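Local coordinates for protein Tv2483 (Treponema vincentii, PDB 6DET) that binds L-arginine with high selectivity as a lipoprotein and probably delivers it to an ABC transporter for uptake, at residues F103-E107 / E108-H112; A228-V231 / A232-S236; I190-L194 / I195-D199; I89-T93 / G94-C98. All coordinates share one frame; numbering follows the deposited sequence.

In the fold
Two of the four contacts meet the bound arginine from different sides of the cleft. Interaction 1 holds its carboxylate and shares its amino group with interaction 3; their centres lie about 20 Å apart, their nearest atoms only about 4 Å, and both start on strands of the same mixed sheet. Interaction 4 ends helix 87-92 and leads into strand 98-104, the strand that opens interaction 1; the nearest atoms of interactions 4 and 1 are about 5 Å apart. Interaction 2, the first turns of helix 228-243, is remote from the ligand, but comes within about 4 Å of interaction 4 at the nearest atoms. Interactions 2 and 3, with centres about 29 Å apart, fall on opposite sides of the chain's centre.

Interaction 1. Residues F103-E107 / E108-H112; sequences FSVTE and ERKQH. With ARG (arginine), chain B.
Phe103 lies with one ring face under the guanidinium of Arg109, a cation-pi contact in which CZ of Arg109 sits 4.4 Å from the Phe103 ring centroid. NH1 is placed over the middle of the ring, and the two planes are turned 30° from each other. The arginine gets there because its chain runs extended from CG to NE, back along the strand end. Its edge then does the polar work. NH1 gives one hydrogen bond to Ser104 O (2.9 Å), in the carbonyl plane on a lone pair, and another to O of the bound arginine (2.8 Å), nearly straight at 174°. NH2 of Arg109 reaches the ligand OXT at 3.1 Å, so the guanidinium meets both carboxylate oxygens. Ser104 adds its backbone N to ligand O (2.9 Å), while its OG accepts from the ligand amino group and also bonds to Glu217. Further along the turn, Thr106 OG1 takes the backbone N-H of Arg109 at 2.9 Å, tying down a residue that reaches the ligand. At the exposed side of the turn Glu107 and Lys110 run side by side, joined by a salt bridge from OE2 to NZ (2.6 Å). With a ring over one face and Ser104 O at its edge, the guanidinium can rotate little, so NH1 and NH2 stay aimed at the ligand carboxylate, consistent with recognition of an amino acid's backbone end.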
loop_
_atom_site.group_PDB
_atom_site.type_symbol
_atom_site.label_atom_id
_atom_site.label_comp_id
_atom_site.label_asym_id
_atom_site.label_seq_id
_atom_site.Cartn_x
_atom_site.Cartn_y
_atom_site.Cartn_z
ATOM N N PHE A 103 2.346 0.103 -1.146
ATOM C CA PHE A 103 2.817 -0.824 -2.170
ATOM C C PHE A 103 3.443 -2.065 -1.522
ATOM O O PHE A 103 4.473 -1.962 -0.837
ATOM C CB PHE A 103 3.817 -0.076 -3.070
ATOM C CG PHE A 103 4.259 -0.852 -4.290
ATOM C CD1 PHE A 103 3.744 -0.550 -5.549
ATOM C CD2 PHE A 103 5.232 -1.844 -4.194
ATOM C CE1 PHE A 103 4.149 -1.264 -6.654
ATOM C CE2 PHE A 103 5.632 -2.555 -5.315
ATOM C CZ PHE A 103 5.093 -2.253 -6.547
ATOM N N SER A 104 2.862 -3.241 -1.782
ATOM C CA SER A 104 3.344 -4.504 -1.214
ATOM C C SER A 104 4.518 -5.117 -1.984
ATOM O O SER A 104 4.528 -5.181 -3.216
ATOM C CB SER A 104 2.197 -5.502 -1.185
ATOM O OG SER A 104 1.151 -5.007 -0.372
ATOM N N VAL A 105 5.521 -5.589 -1.240
ATOM C CA VAL A 105 6.532 -6.456 -1.825
ATOM C C VAL A 105 5.919 -7.807 -2.178
ATOM O O VAL A 105 5.236 -8.432 -1.360
ATOM C CB VAL A 105 7.716 -6.638 -0.862
ATOM C CG1 VAL A 105 8.740 -7.568 -1.498
ATOM C CG2 VAL A 105 8.329 -5.293 -0.529
ATOM N N THR A 106 6.146 -8.257 -3.413
ATOM C CA THR A 106 5.876 -9.626 -3.814
ATOM C C THR A 106 7.075 -10.133 -4.590
ATOM O O THR A 106 7.890 -9.354 -5.111
ATOM C CB THR A 106 4.639 -9.790 -4.705
ATOM O OG1 THR A 106 4.924 -9.251 -6.003
ATOM C CG2 THR A 106 3.398 -9.101 -4.106
ATOM N N GLU A 107 7.169 -11.461 -4.680
ATOM C CA GLU A 107 8.276 -12.043 -5.429
ATOM C C GLU A 107 8.203 -11.653 -6.904
ATOM O O GLU A 107 9.217 -11.279 -7.507
ATOM C CB GLU A 107 8.288 -13.559 -5.249
ATOM C CG GLU A 107 8.721 -13.993 -3.848
ATOM C CD GLU A 107 10.085 -13.437 -3.444
ATOM O OE1 GLU A 107 11.082 -13.749 -4.120
ATOM O OE2 GLU A 107 10.152 -12.653 -2.470
ATOM N N GLU A 108 7.006 -11.702 -7.494
ATOM C CA GLU A 108 6.820 -11.262 -8.878
ATOM C C GLU A 108 7.291 -9.823 -9.071
ATOM O O GLU A 108 7.990 -9.504 -10.044
ATOM C CB GLU A 108 5.344 -11.407 -9.272
ATOM C CG GLU A 108 4.864 -10.571 -10.468
ATOM C CD GLU A 108 5.310 -11.123 -11.797
ATOM O OE1 GLU A 108 6.032 -12.138 -11.812
ATOM O OE2 GLU A 108 4.928 -10.546 -12.834
ATOM N N ARG A 109 6.905 -8.928 -8.160
ATOM C CA ARG A 109 7.243 -7.515 -8.323
ATOM C C ARG A 109 8.746 -7.245 -8.221
ATOM O O ARG A 109 9.225 -6.238 -8.772
ATOM C CB ARG A 109 6.493 -6.691 -7.292
ATOM C CG ARG A 109 5.040 -6.555 -7.625
ATOM C CD ARG A 109 4.264 -5.859 -6.515
ATOM N NE ARG A 109 2.874 -5.590 -6.934
ATOM C CZ ARG A 109 1.989 -4.906 -6.213
ATOM N NH1 ARG A 109 2.329 -4.430 -5.016
ATOM N NH2 ARG A 109 0.756 -4.687 -6.704
ATOM N N LYS A 110 9.505 -8.134 -7.571
ATOM C CA LYS A 110 10.962 -7.997 -7.561
ATOM C C LYS A 110 11.553 -8.049 -8.961
ATOM O O LYS A 110 12.662 -7.534 -9.174
ATOM C CB LYS A 110 11.617 -9.095 -6.696
ATOM C CG LYS A 110 11.359 -8.906 -5.209
ATOM C CD LYS A 110 11.980 -10.023 -4.334
ATOM C CE LYS A 110 11.734 -9.742 -2.847
ATOM N NZ LYS A 110 12.017 -10.910 -1.938
ATOM N N GLN A 111 10.860 -8.678 -9.905
ATOM C CA GLN A 111 11.299 -8.736 -11.295
ATOM C C GLN A 111 10.852 -7.530 -12.109
ATOM O O GLN A 111 11.193 -7.444 -13.289
ATOM C CB GLN A 111 10.765 -9.998 -11.983
ATOM C CG GLN A 111 10.935 -11.283 -11.210
ATOM C CD GLN A 111 12.378 -11.581 -10.885
ATOM O OE1 GLN A 111 13.282 -11.234 -11.645
ATOM N NE2 GLN A 111 12.605 -12.227 -9.746
ATOM N N HIS A 112 10.081 -6.613 -11.528
ATOM C CA HIS A 112 9.538 -5.487 -12.274
ATOM C C HIS A 112 9.909 -4.147 -11.688
ATOM O O HIS A 112 9.735 -3.123 -12.365
ATOM C CB HIS A 112 8.001 -5.551 -12.324
ATOM C CG HIS A 112 7.458 -6.704 -13.100
ATOM N ND1 HIS A 112 6.771 -6.541 -14.283
ATOM C CD2 HIS A 112 7.477 -8.035 -12.854
ATOM C CE1 HIS A 112 6.399 -7.722 -14.740
ATOM N NE2 HIS A 112 6.814 -8.644 -13.891
HETATM N N ARG B . -0.926 -3.256 -1.141
HETATM C CA ARG B . -1.661 -2.968 -2.401
HETATM C C ARG B . -0.723 -3.161 -3.587
HETATM O O ARG B . 0.506 -3.124 -3.384
HETATM C CB ARG B . -2.208 -1.542 -2.405
HETATM C CG ARG B . -3.298 -1.281 -1.372
HETATM C CD ARG B . -3.776 0.168 -1.331
HETATM N NE ARG B . -4.422 0.524 -2.579
HETATM C CZ ARG B . -3.905 1.329 -3.502
HETATM N NH1 ARG B . -4.602 1.527 -4.623
HETATM N NH2 ARG B . -2.716 1.908 -3.328
HETATM O OXT ARG B . -1.190 -3.330 -4.722
#

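Interaction 2. Residues A228-V231 / A232-S236; sequences ASLV and AKIES
Val231 and Glu235 meet one turn apart on helix 228-243, CG1 of Val231 lying 3.7 Å from the carboxylate carbon CD of Glu235. CG1 points away from the backbone N (chi1 168°), which turns that methyl toward the glutamate, whose chain stays extended beyond CG. The far end of Glu235 is taken up elsewhere: OE2 accepts a hydrogen bond from the backbone N of Thr117, so the valine methyl packs against an acid already tied to a loop. On the neighbouring stripe Leu230 and Ile234 lie side by side and point the same way, with CD1 of Leu230 and CG1 of Ile234 4.1 Å apart. Beneath these side chains runs the regular backbone bonding that sets their spacing. Ile234 N donates to Leu230 O at 3.0 Å, and Glu235 N to Val231 O at 2.8 Å; the same step joins Ala232 to Ala228 O and Lys233 to Ser229 O. Further out, Leu230 packs on Trp29 and Val32 of helix 28-35 and on Phe223, while Ile234 rests on Leu69 and Leu73 of helix 61-73. At the first turn Ser229 N bonds to Asp26 OD2, and Ser229 OG to Ser28 OG. What results is an amphipathic alpha-helix with i to i+4 side-chain pairs, its buried stripe packed against two other helices and strand 215-223 of a family 3 solute-binding protein.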
loop_
_atom_site.group_PDB
_atom_site.type_symbol
_atom_site.label_atom_id
_atom_site.label_comp_id
_atom_site.label_asym_id
_atom_site.label_seq_id
_atom_site.Cartn_x
_atom_site.Cartn_y
_atom_site.Cartn_z
ATOM N N ALA A 228 19.235 2.802 -9.165
ATOM C CA ALA A 228 19.915 2.442 -7.921
ATOM C C ALA A 228 20.388 3.671 -7.130
ATOM O O ALA A 228 20.243 3.714 -5.900
ATOM C CB ALA A 228 21.073 1.515 -8.234
ATOM N N SER A 229 20.946 4.691 -7.792
ATOM C CA SER A 229 21.448 5.846 -7.045
ATOM C C SER A 229 20.306 6.648 -6.418
ATOM O O SER A 229 20.442 7.174 -5.302
ATOM C CB SER A 229 22.292 6.743 -7.966
ATOM O OG SER A 229 21.478 7.189 -9.060
ATOM N N LEU A 230 19.178 6.767 -7.120
ATOM C CA LEU A 230 18.016 7.425 -6.530
ATOM C C LEU A 230 17.550 6.673 -5.285
ATOM O O LEU A 230 17.314 7.274 -4.232
ATOM C CB LEU A 230 16.877 7.515 -7.552
ATOM C CG LEU A 230 15.549 8.079 -7.026
ATOM C CD1 LEU A 230 15.762 9.460 -6.427
ATOM C CD2 LEU A 230 14.482 8.155 -8.148
ATOM N N VAL A 231 17.445 5.351 -5.379
ATOM C CA VAL A 231 16.938 4.575 -4.246
ATOM C C VAL A 231 17.923 4.641 -3.084
ATOM O O VAL A 231 17.521 4.782 -1.923
ATOM C CB VAL A 231 16.647 3.126 -4.672
ATOM C CG1 VAL A 231 16.388 2.217 -3.446
ATOM C CG2 VAL A 231 15.468 3.070 -5.606
ATOM N N ALA A 232 19.230 4.557 -3.369
ATOM C CA ALA A 232 20.232 4.654 -2.304
ATOM C C ALA A 232 20.149 5.988 -1.571
ATOM O O ALA A 232 20.277 6.035 -0.342
ATOM C CB ALA A 232 21.643 4.463 -2.866
ATOM N N LYS A 233 19.966 7.090 -2.308
ATOM C CA LYS A 233 19.835 8.395 -1.668
ATOM C C LYS A 233 18.623 8.422 -0.759
ATOM O O LYS A 233 18.689 8.871 0.394
ATOM C CB LYS A 233 19.720 9.502 -2.731
ATOM C CG LYS A 233 20.151 10.863 -2.252
ATOM C CD LYS A 233 21.649 10.948 -2.309
ATOM C CE LYS A 233 22.175 12.229 -1.768
ATOM N NZ LYS A 233 23.648 12.188 -1.802
ATOM N N ILE A 234 17.486 7.964 -1.290
ATOM C CA ILE A 234 16.238 7.897 -0.537
ATOM C C ILE A 234 16.426 7.065 0.725
ATOM O O ILE A 234 16.026 7.460 1.825
ATOM C CB ILE A 234 15.137 7.298 -1.419
ATOM C CG1 ILE A 234 14.808 8.216 -2.615
ATOM C CG2 ILE A 234 13.896 6.989 -0.559
ATOM C CD1 ILE A 234 14.185 9.437 -2.280
ATOM N N GLU A 235 17.038 5.900 0.580
ATOM C CA GLU A 235 17.192 5.017 1.732
ATOM C C GLU A 235 18.077 5.655 2.798
ATOM O O GLU A 235 17.831 5.486 3.998
ATOM C CB GLU A 235 17.751 3.673 1.281
ATOM C CG GLU A 235 16.720 2.829 0.548
ATOM C CD GLU A 235 17.252 1.490 0.113
ATOM O OE1 GLU A 235 18.471 1.387 -0.182
ATOM O OE2 GLU A 235 16.449 0.538 0.078
ATOM N N SER A 236 19.096 6.417 2.388
ATOM C CA SER A 236 19.947 7.059 3.378
ATOM C C SER A 236 19.160 8.041 4.241
ATOM O O SER A 236 19.362 8.116 5.459
ATOM C CB SER A 236 21.098 7.782 2.685
ATOM O OG SER A 236 21.951 8.338 3.660
#

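Interaction 3. Residues I190-L194 / I195-D199; sequences IVVDL and IYSLD. With ARG (arginine), chain B.
Asp193 O is gripped twice by Ser197: OG donates to it at 2.8 Å, from above the carbonyl plane, and the backbone N of Ser197 adds a weak bond. That same N donates more firmly to Leu194 O at 2.9 Å, and Val192 CG2 packs 3.4 Å from Ser197 OG, so the serine pins the turn. The side chain of Asp193 faces the ligand. Its OD2 takes the amino group of the bound arginine at 2.8 Å and bonds to the hydroxyl of Tyr219, while Lys124 forms a salt bridge to OD1; the lysine probably favours the charged form that suits a ligand ammonium. This is the junction where strand 189-193 of the mixed sheet passes straight into the short helix 194-197, and in this periplasmic-binding-protein-like fold such strand ends border the ligand cleft. Tyr196 lies against Asp193 from the helix side. Its CG occupies the position between the backbone N and the carbonyl carbon (chi1 67°), which folds the ring back over the end of the strand, where Asp193 O stands above the centre of one face and the CB of Asp193 comes 3.5 Å from Tyr196 CE1. The ring and the carboxylate planes are 40° apart. Tyr196 CE1 also reaches CD of the bound arginine at 3.8 Å, and Val192 crosses the ring at about a right angle, its CB 3.9 Å from Tyr196 CE2. On the outer side, Leu194 CD1 and Leu198 CD2 touch at 3.9 Å, while beside it in the sheet Val192 touches Ile125 and Val127 of the antiparallel strand 120-129.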
loop_
_atom_site.group_PDB
_atom_site.type_symbol
_atom_site.label_atom_id
_atom_site.label_comp_id
_atom_site.label_asym_id
_atom_site.label_seq_id
_atom_site.Cartn_x
_atom_site.Cartn_y
_atom_site.Cartn_z
ATOM N N ILE A 190 -14.688 -9.437 0.981
ATOM C CA ILE A 190 -13.684 -8.608 0.322
ATOM C C ILE A 190 -12.323 -8.850 0.960
ATOM O O ILE A 190 -12.212 -9.244 2.127
ATOM C CB ILE A 190 -14.017 -7.108 0.389
ATOM C CG1 ILE A 190 -13.858 -6.565 1.818
ATOM C CG2 ILE A 190 -15.421 -6.852 -0.173
ATOM C CD1 ILE A 190 -14.159 -5.099 1.977
ATOM N N VAL A 191 -11.288 -8.571 0.183
ATOM C CA VAL A 191 -9.900 -8.544 0.660
ATOM C C VAL A 191 -9.487 -7.092 0.844
ATOM O O VAL A 191 -9.688 -6.257 -0.054
ATOM C CB VAL A 191 -8.944 -9.243 -0.320
ATOM C CG1 VAL A 191 -7.490 -9.133 0.188
ATOM C CG2 VAL A 191 -9.311 -10.660 -0.493
ATOM N N VAL A 192 -8.905 -6.779 2.001
ATOM C CA VAL A 192 -8.350 -5.457 2.259
ATOM C C VAL A 192 -7.009 -5.656 2.947
ATOM O O VAL A 192 -6.689 -6.750 3.426
ATOM C CB VAL A 192 -9.286 -4.581 3.117
ATOM C CG1 VAL A 192 -10.601 -4.316 2.381
ATOM C CG2 VAL A 192 -9.603 -5.250 4.457
ATOM N N ASP A 193 -6.199 -4.592 2.961
ATOM C CA ASP A 193 -4.946 -4.611 3.709
ATOM C C ASP A 193 -5.232 -4.176 5.136
ATOM O O ASP A 193 -5.936 -3.184 5.374
ATOM C CB ASP A 193 -3.864 -3.692 3.120
ATOM C CG ASP A 193 -3.311 -4.163 1.783
ATOM O OD1 ASP A 193 -3.601 -5.287 1.328
ATOM O OD2 ASP A 193 -2.522 -3.379 1.180
ATOM N N LEU A 194 -4.681 -4.930 6.088
ATOM C CA LEU A 194 -4.804 -4.560 7.489
ATOM C C LEU A 194 -4.417 -3.108 7.737
ATOM O O LEU A 194 -5.137 -2.380 8.430
ATOM C CB LEU A 194 -3.933 -5.496 8.339
ATOM C CG LEU A 194 -3.960 -5.237 9.842
ATOM C CD1 LEU A 194 -5.351 -5.480 10.392
ATOM C CD2 LEU A 194 -2.948 -6.157 10.521
ATOM N N ILE A 195 -3.282 -2.658 7.175
ATOM C CA ILE A 195 -2.702 -1.368 7.566
ATOM C C ILE A 195 -3.683 -0.220 7.317
ATOM O O ILE A 195 -3.859 0.661 8.170
ATOM C CB ILE A 195 -1.364 -1.128 6.830
ATOM C CG1 ILE A 195 -0.252 -1.954 7.504
ATOM C CG2 ILE A 195 -1.005 0.345 6.798
ATOM C CD1 ILE A 195 0.229 -1.389 8.870
ATOM N N TYR A 196 -4.309 -0.184 6.143
ATOM C CA TYR A 196 -5.198 0.946 5.872
ATOM C C TYR A 196 -6.574 0.740 6.468
ATOM O O TYR A 196 -7.388 1.671 6.421
ATOM C CB TYR A 196 -5.283 1.270 4.350
ATOM C CG TYR A 196 -5.939 0.249 3.426
ATOM C CD1 TYR A 196 -5.211 -0.369 2.402
ATOM C CD2 TYR A 196 -7.305 -0.026 3.520
ATOM C CE1 TYR A 196 -5.811 -1.265 1.546
ATOM C CE2 TYR A 196 -7.915 -0.928 2.681
ATOM C CZ TYR A 196 -7.189 -1.540 1.691
ATOM O OH TYR A 196 -7.815 -2.425 0.841
ATOM N N SER A 197 -6.811 -0.420 7.090
ATOM C CA SER A 197 -8.084 -0.788 7.718
ATOM C C SER A 197 -8.104 -0.583 9.234
ATOM O O SER A 197 -9.152 -0.783 9.864
ATOM C CB SER A 197 -8.376 -2.250 7.416
ATOM O OG SER A 197 -8.507 -2.428 6.035
ATOM N N LEU A 198 -6.991 -0.158 9.839
ATOM C CA LEU A 198 -6.923 -0.144 11.300
ATOM C C LEU A 198 -7.995 0.750 11.918
ATOM O O LEU A 198 -8.599 0.384 12.933
ATOM C CB LEU A 198 -5.530 0.279 11.754
ATOM C CG LEU A 198 -4.488 -0.791 11.439
ATOM C CD1 LEU A 198 -3.097 -0.249 11.666
ATOM C CD2 LEU A 198 -4.723 -2.056 12.258
ATOM N N ASP A 199 -8.256 1.923 11.335
ATOM C CA ASP A 199 -9.366 2.736 11.833
ATOM C C ASP A 199 -10.714 2.203 11.361
ATOM O O ASP A 199 -11.669 2.152 12.145
ATOM C CB ASP A 199 -9.220 4.193 11.390
ATOM C CG ASP A 199 -7.948 4.847 11.907
ATOM O OD1 ASP A 199 -7.439 4.409 12.964
ATOM O OD2 ASP A 199 -7.475 5.813 11.259
HETATM N N ARG B . -0.926 -3.256 -1.141
HETATM C CA ARG B . -1.661 -2.968 -2.401
HETATM C C ARG B . -0.723 -3.161 -3.587
HETATM O O ARG B . 0.506 -3.124 -3.384
HETATM C CB ARG B . -2.208 -1.542 -2.405
HETATM C CG ARG B . -3.298 -1.281 -1.372
HETATM C CD ARG B . -3.776 0.168 -1.331
HETATM N NE ARG B . -4.422 0.524 -2.579
HETATM C CZ ARG B . -3.905 1.329 -3.502
HETATM N NH1 ARG B . -4.602 1.527 -4.623
HETATM N NH2 ARG B . -2.716 1.908 -3.328
HETATM O OXT ARG B . -1.190 -3.330 -4.722
#

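Interaction 4. Residues I89-T93 / G94-C98; sequences ILLNT and GVIDC
Leu90 and Val95 meet at a slant where the helix ends, Leu90 CD2 resting 3.9 Å from Val95 CB. Ile96 comes in on the neighbouring side of the turn. With chi1 at 61° its CG1 sits between the backbone N and the carbonyl carbon, and the chain lies over the helix backbone, 3.5 Å from Leu91 CA; its CD1 goes on to Leu90 CB at 4.1 Å. Leu91 CD1 reaches Asp97 O at 3.4 Å. Thr93 runs alongside Val95, and its OG1 donates to Ile89 O at 2.6 Å, joining the backbone N of Thr93, which reaches that oxygen from the opposite face. Gly94, at a phi of 86°, makes the C-terminal end of helix 87-92 a Schellman motif, whose two bonds run from Gly94 N to Leu91 O (3.0 Å) and, weakly, from Val95 N to Leu90 O. Ile96 N adds a further bond to Leu90 O (3.2 Å). Asp97 OD1 forms a salt bridge with Arg224, and OD2 accepts from Val39 N. The capped helix is the middle element of a beta-alpha-beta crossover from strand 76-81 to strand 98-104, with strand 37-42 between these two parallel strands.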
loop_
_atom_site.group_PDB
_atom_site.type_symbol
_atom_site.label_atom_id
_atom_site.label_comp_id
_atom_site.label_asym_id
_atom_site.label_seq_id
_atom_site.Cartn_x
_atom_site.Cartn_y
_atom_site.Cartn_z
ATOM N N ILE A 89 3.431 1.276 -15.926
ATOM C CA ILE A 89 3.654 2.084 -17.122
ATOM C C ILE A 89 3.999 3.519 -16.753
ATOM O O ILE A 89 4.907 4.117 -17.337
ATOM C CB ILE A 89 2.409 2.028 -18.033
ATOM C CG1 ILE A 89 2.103 0.591 -18.465
ATOM C CG2 ILE A 89 2.600 2.948 -19.257
ATOM C CD1 ILE A 89 3.260 -0.153 -19.114
ATOM N N LEU A 90 3.279 4.107 -15.791
ATOM C CA LEU A 90 3.549 5.499 -15.430
ATOM C C LEU A 90 4.957 5.659 -14.876
ATOM O O LEU A 90 5.642 6.653 -15.157
ATOM C CB LEU A 90 2.527 5.986 -14.417
ATOM C CG LEU A 90 1.090 6.041 -15.007
ATOM C CD1 LEU A 90 0.093 6.179 -13.866
ATOM C CD2 LEU A 90 0.987 7.162 -15.968
ATOM N N LEU A 91 5.395 4.685 -14.077
ATOM C CA LEU A 91 6.755 4.697 -13.547
ATOM C C LEU A 91 7.790 4.509 -14.655
ATOM O O LEU A 91 8.758 5.279 -14.763
ATOM C CB LEU A 91 6.872 3.597 -12.493
ATOM C CG LEU A 91 8.233 3.439 -11.801
ATOM C CD1 LEU A 91 8.538 4.672 -10.978
ATOM C CD2 LEU A 91 8.248 2.180 -10.926
ATOM N N ASN A 92 7.613 3.478 -15.483
ATOM C CA ASN A 92 8.639 3.144 -16.472
ATOM C C ASN A 92 8.740 4.169 -17.595
ATOM O O ASN A 92 9.816 4.322 -18.197
ATOM C CB ASN A 92 8.359 1.752 -17.033
ATOM C CG ASN A 92 8.816 0.667 -16.093
ATOM O OD1 ASN A 92 9.592 0.928 -15.177
ATOM N ND2 ASN A 92 8.351 -0.557 -16.313
ATOM N N THR A 93 7.650 4.867 -17.910
ATOM C CA THR A 93 7.702 5.954 -18.881
ATOM C C THR A 93 8.078 7.284 -18.247
ATOM O O THR A 93 8.157 8.286 -18.955
ATOM C CB THR A 93 6.357 6.092 -19.599
ATOM O OG1 THR A 93 5.321 6.360 -18.641
ATOM C CG2 THR A 93 6.028 4.817 -20.356
ATOM N N GLY A 94 8.303 7.332 -16.943
ATOM C CA GLY A 94 8.798 8.548 -16.325
ATOM C C GLY A 94 7.763 9.575 -15.929
ATOM O O GLY A 94 8.145 10.691 -15.550
ATOM N N VAL A 95 6.469 9.246 -16.006
ATOM C CA VAL A 95 5.444 10.159 -15.511
ATOM C C VAL A 95 5.584 10.351 -14.006
ATOM O O VAL A 95 5.404 11.469 -13.498
ATOM C CB VAL A 95 4.038 9.650 -15.884
ATOM C CG1 VAL A 95 2.976 10.581 -15.300
ATOM C CG2 VAL A 95 3.908 9.551 -17.399
ATOM N N ILE A 96 5.885 9.271 -13.275
ATOM C CA ILE A 96 6.219 9.324 -11.856
ATOM C C ILE A 96 7.632 8.781 -11.665
ATOM O O ILE A 96 8.192 8.128 -12.543
ATOM C CB ILE A 96 5.230 8.546 -10.992
ATOM C CG1 ILE A 96 5.237 7.062 -11.385
ATOM C CG2 ILE A 96 3.843 9.159 -11.226
ATOM C CD1 ILE A 96 4.141 6.158 -10.665
ATOM N N ASP A 97 8.181 9.037 -10.476
ATOM C CA ASP A 97 9.512 8.545 -10.100
ATOM C C ASP A 97 9.455 7.372 -9.129
ATOM O O ASP A 97 10.447 6.634 -8.997
ATOM C CB ASP A 97 10.336 9.676 -9.469
ATOM C CG ASP A 97 10.630 10.804 -10.462
ATOM O OD1 ASP A 97 10.979 10.503 -11.622
ATOM O OD2 ASP A 97 10.524 11.984 -10.080
ATOM N N CYS A 98 8.343 7.207 -8.429
ATOM C CA CYS A 98 8.211 6.131 -7.454
ATOM C C CYS A 98 6.732 5.970 -7.141
ATOM O O CYS A 98 5.898 6.789 -7.552
ATOM C CB CYS A 98 9.016 6.426 -6.195
ATOM S SG CYS A 98 8.490 7.858 -5.269
#